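Local coordinates for protein phosphonopyruvate hydrolase (Variovorax sp., PDB 2HJP) that hydrolyses the phosphorus-carbon bond of phosphonopyruvate to give pyruvate and phosphate, using a divalent metal ion such as magnesium, cobalt or manganese, at residues L78-D83 with P97-A102. Residues are numbered along the deposited sequence; the frame is centred on the assembly and turned at random.
Sequences LIADID and PQYEAA. With MG (magnesium ion), chain C; PPR (phosphonopyruvate), chain G.
One face of the Y99 ring carries the CG2 methyl of I82, a CH-pi contact with CG2 3.7 Å from the ring centroid and only 7° off its normal; the A80 methyl approaches the same ring obliquely, CB lying 3.7 Å from Y99 CD1. These residues pack helix 89-102 against strand 78-81 and the turn that follows it, in the beta-alpha-beta unit 78-81, 89-102, 106-110 of the TIM barrel. CG of Y99 stands anti to its carbonyl carbon (chi1 -87°), which sends the ring from the helix toward the strand; its OH is hydrogen-bonded to ND1 of H63 on helix 60-71. With an alanine in place of Y99, the I82 methyl would probably lose its aromatic face and H63 this hydroxyl partner. While A80 and I82 turn outward to the helix, D81 between them points into the barrel mouth and binds magnesium through OD2 at 2.1 Å; phosphonopyruvate O2 and O2' and three waters fill the other five positions. The backbone N of G43 is also hydrogen-bonded to OD2. D83 reaches the metal indirectly, its OD2 accepting a 2.8 Å hydrogen bond from O of metal-bound water 2. The backbone N of D83 closes an Asx turn onto D81 OD1 (3.0 Å), meeting that oxygen 38° out of the carboxylate plane.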
loop_
_atom_site.group_PDB
_atom_site.type_symbol
_atom_site.label_atom_id
_atom_site.label_comp_id
_atom_site.label_asym_id
_atom_site.label_seq_id
_atom_site.Cartn_x
_atom_site.Cartn_y
_atom_site.Cartn_z
ATOM N N LEU A 78 5.267 20.393 -5.693
ATOM C CA LEU A 78 6.055 19.283 -5.161
ATOM C C LEU A 78 6.925 18.813 -6.330
ATOM O O LEU A 78 6.402 18.547 -7.433
ATOM C CB LEU A 78 5.117 18.117 -4.748
ATOM C CG LEU A 78 5.840 16.792 -4.490
ATOM C CD1 LEU A 78 6.877 16.979 -3.379
ATOM C CD2 LEU A 78 4.748 15.695 -4.102
ATOM N N ILE A 79 8.228 18.730 -6.084
ATOM C CA ILE A 79 9.198 18.253 -7.033
ATOM C C ILE A 79 9.523 16.865 -6.474
ATOM O O ILE A 79 10.080 16.763 -5.358
ATOM C CB ILE A 79 10.459 19.106 -6.974
ATOM C CG1 ILE A 79 10.129 20.571 -7.270
ATOM C CG2 ILE A 79 11.522 18.507 -7.921
ATOM C CD1 ILE A 79 9.530 21.341 -6.100
ATOM N N ALA A 80 9.172 15.808 -7.214
ATOM C CA ALA A 80 9.456 14.450 -6.752
ATOM C C ALA A 80 10.760 13.852 -7.309
ATOM O O ALA A 80 11.032 13.950 -8.515
ATOM C CB ALA A 80 8.258 13.530 -7.124
ATOM N N ASP A 81 11.535 13.209 -6.423
ATOM C CA ASP A 81 12.764 12.516 -6.776
ATOM C C ASP A 81 12.408 11.086 -7.306
ATOM O O ASP A 81 11.883 10.271 -6.556
ATOM C CB ASP A 81 13.620 12.388 -5.507
ATOM C CG ASP A 81 14.958 11.712 -5.738
ATOM O OD1 ASP A 81 15.273 11.264 -6.868
ATOM O OD2 ASP A 81 15.710 11.629 -4.733
ATOM N N ILE A 82 12.660 10.780 -8.581
ATOM C CA ILE A 82 12.354 9.415 -9.051
ATOM C C ILE A 82 13.617 8.625 -9.355
ATOM O O ILE A 82 13.631 7.702 -10.192
ATOM C CB ILE A 82 11.358 9.418 -10.269
ATOM C CG1 ILE A 82 11.954 10.166 -11.459
ATOM C CG2 ILE A 82 10.055 10.098 -9.816
ATOM C CD1 ILE A 82 11.226 9.949 -12.783
ATOM N N ASP A 83 14.685 8.987 -8.653
ATOM C CA ASP A 83 15.974 8.301 -8.767
ATOM C C ASP A 83 16.375 8.119 -10.224
ATOM O O ASP A 83 16.543 9.135 -10.910
ATOM C CB ASP A 83 15.916 6.943 -8.050
ATOM C CG ASP A 83 15.904 7.072 -6.477
ATOM O OD1 ASP A 83 16.078 5.996 -5.827
ATOM O OD2 ASP A 83 15.702 8.189 -5.872
ATOM N N PRO A 97 3.376 9.168 -15.461
ATOM C CA PRO A 97 1.965 9.520 -15.340
ATOM C C PRO A 97 1.472 9.212 -13.891
ATOM O O PRO A 97 0.568 9.862 -13.412
ATOM C CB PRO A 97 1.270 8.627 -16.414
ATOM C CG PRO A 97 2.376 8.316 -17.391
ATOM C CD PRO A 97 3.628 8.199 -16.531
ATOM N N GLN A 98 2.058 8.225 -13.216
ATOM C CA GLN A 98 1.641 7.973 -11.823
ATOM C C GLN A 98 2.051 9.087 -10.874
ATOM O O GLN A 98 1.249 9.497 -10.044
ATOM C CB GLN A 98 2.181 6.656 -11.306
ATOM C CG GLN A 98 1.513 5.492 -11.986
ATOM C CD GLN A 98 2.166 4.194 -11.583
ATOM O OE1 GLN A 98 3.041 3.638 -12.302
ATOM N NE2 GLN A 98 1.786 3.711 -10.431
ATOM N N TYR A 99 3.263 9.597 -11.043
ATOM C CA TYR A 99 3.748 10.731 -10.216
ATOM C C TYR A 99 2.919 11.997 -10.534
ATOM O O TYR A 99 2.468 12.705 -9.632
ATOM C CB TYR A 99 5.223 10.951 -10.444
ATOM C CG TYR A 99 6.029 10.092 -9.534
ATOM C CD1 TYR A 99 6.334 10.523 -8.235
ATOM C CD2 TYR A 99 6.410 8.784 -9.923
ATOM C CE1 TYR A 99 6.994 9.651 -7.313
ATOM C CE2 TYR A 99 7.086 7.911 -9.002
ATOM C CZ TYR A 99 7.382 8.352 -7.707
ATOM O OH TYR A 99 8.177 7.528 -6.892
ATOM N N GLU A 100 2.649 12.232 -11.822
ATOM C CA GLU A 100 1.791 13.370 -12.216
ATOM C C GLU A 100 0.399 13.230 -11.600
ATOM O O GLU A 100 -0.113 14.150 -10.938
ATOM C CB GLU A 100 1.653 13.447 -13.744
ATOM C CG GLU A 100 0.894 14.715 -14.192
ATOM C CD GLU A 100 0.919 14.886 -15.714
ATOM O OE1 GLU A 100 1.310 13.935 -16.417
ATOM O OE2 GLU A 100 0.532 15.956 -16.217
ATOM N N ALA A 101 -0.192 12.047 -11.743
ATOM C CA ALA A 101 -1.506 11.824 -11.169
ATOM C C ALA A 101 -1.469 11.941 -9.643
ATOM O O ALA A 101 -2.496 12.348 -9.060
ATOM C CB ALA A 101 -2.055 10.454 -11.583
ATOM N N ALA A 102 -0.332 11.609 -9.005
ATOM C CA ALA A 102 -0.202 11.739 -7.525
ATOM C C ALA A 102 -0.195 13.245 -7.090
ATOM O O ALA A 102 -0.384 13.577 -5.904
ATOM C CB ALA A 102 1.098 11.024 -7.021
HETATM MG MG MG C . 17.681 11.165 -4.265
HETATM C C1 PPR G . 17.824 13.310 -2.475
HETATM O O1 PPR G . 17.556 14.263 -1.633
HETATM O "O2'" PPR G . 17.354 12.205 -2.431
HETATM C C2 PPR G . 18.783 13.701 -3.559
HETATM C C3 PPR G . 19.823 14.583 -3.491
HETATM O O2 PPR G . 18.553 13.063 -4.707
HETATM P P PPR G . 21.301 13.682 -2.819
HETATM O O1P PPR G . 21.604 12.602 -3.896
HETATM O O2P PPR G . 20.866 13.101 -1.447
HETATM O O3P PPR G . 22.358 14.682 -2.782
HETATM O O HOH W 1 17.924 10.623 -6.301
HETATM O O HOH W 2 17.057 9.209 -3.704
HETATM O O HOH W 3 19.593 10.455 -3.767
#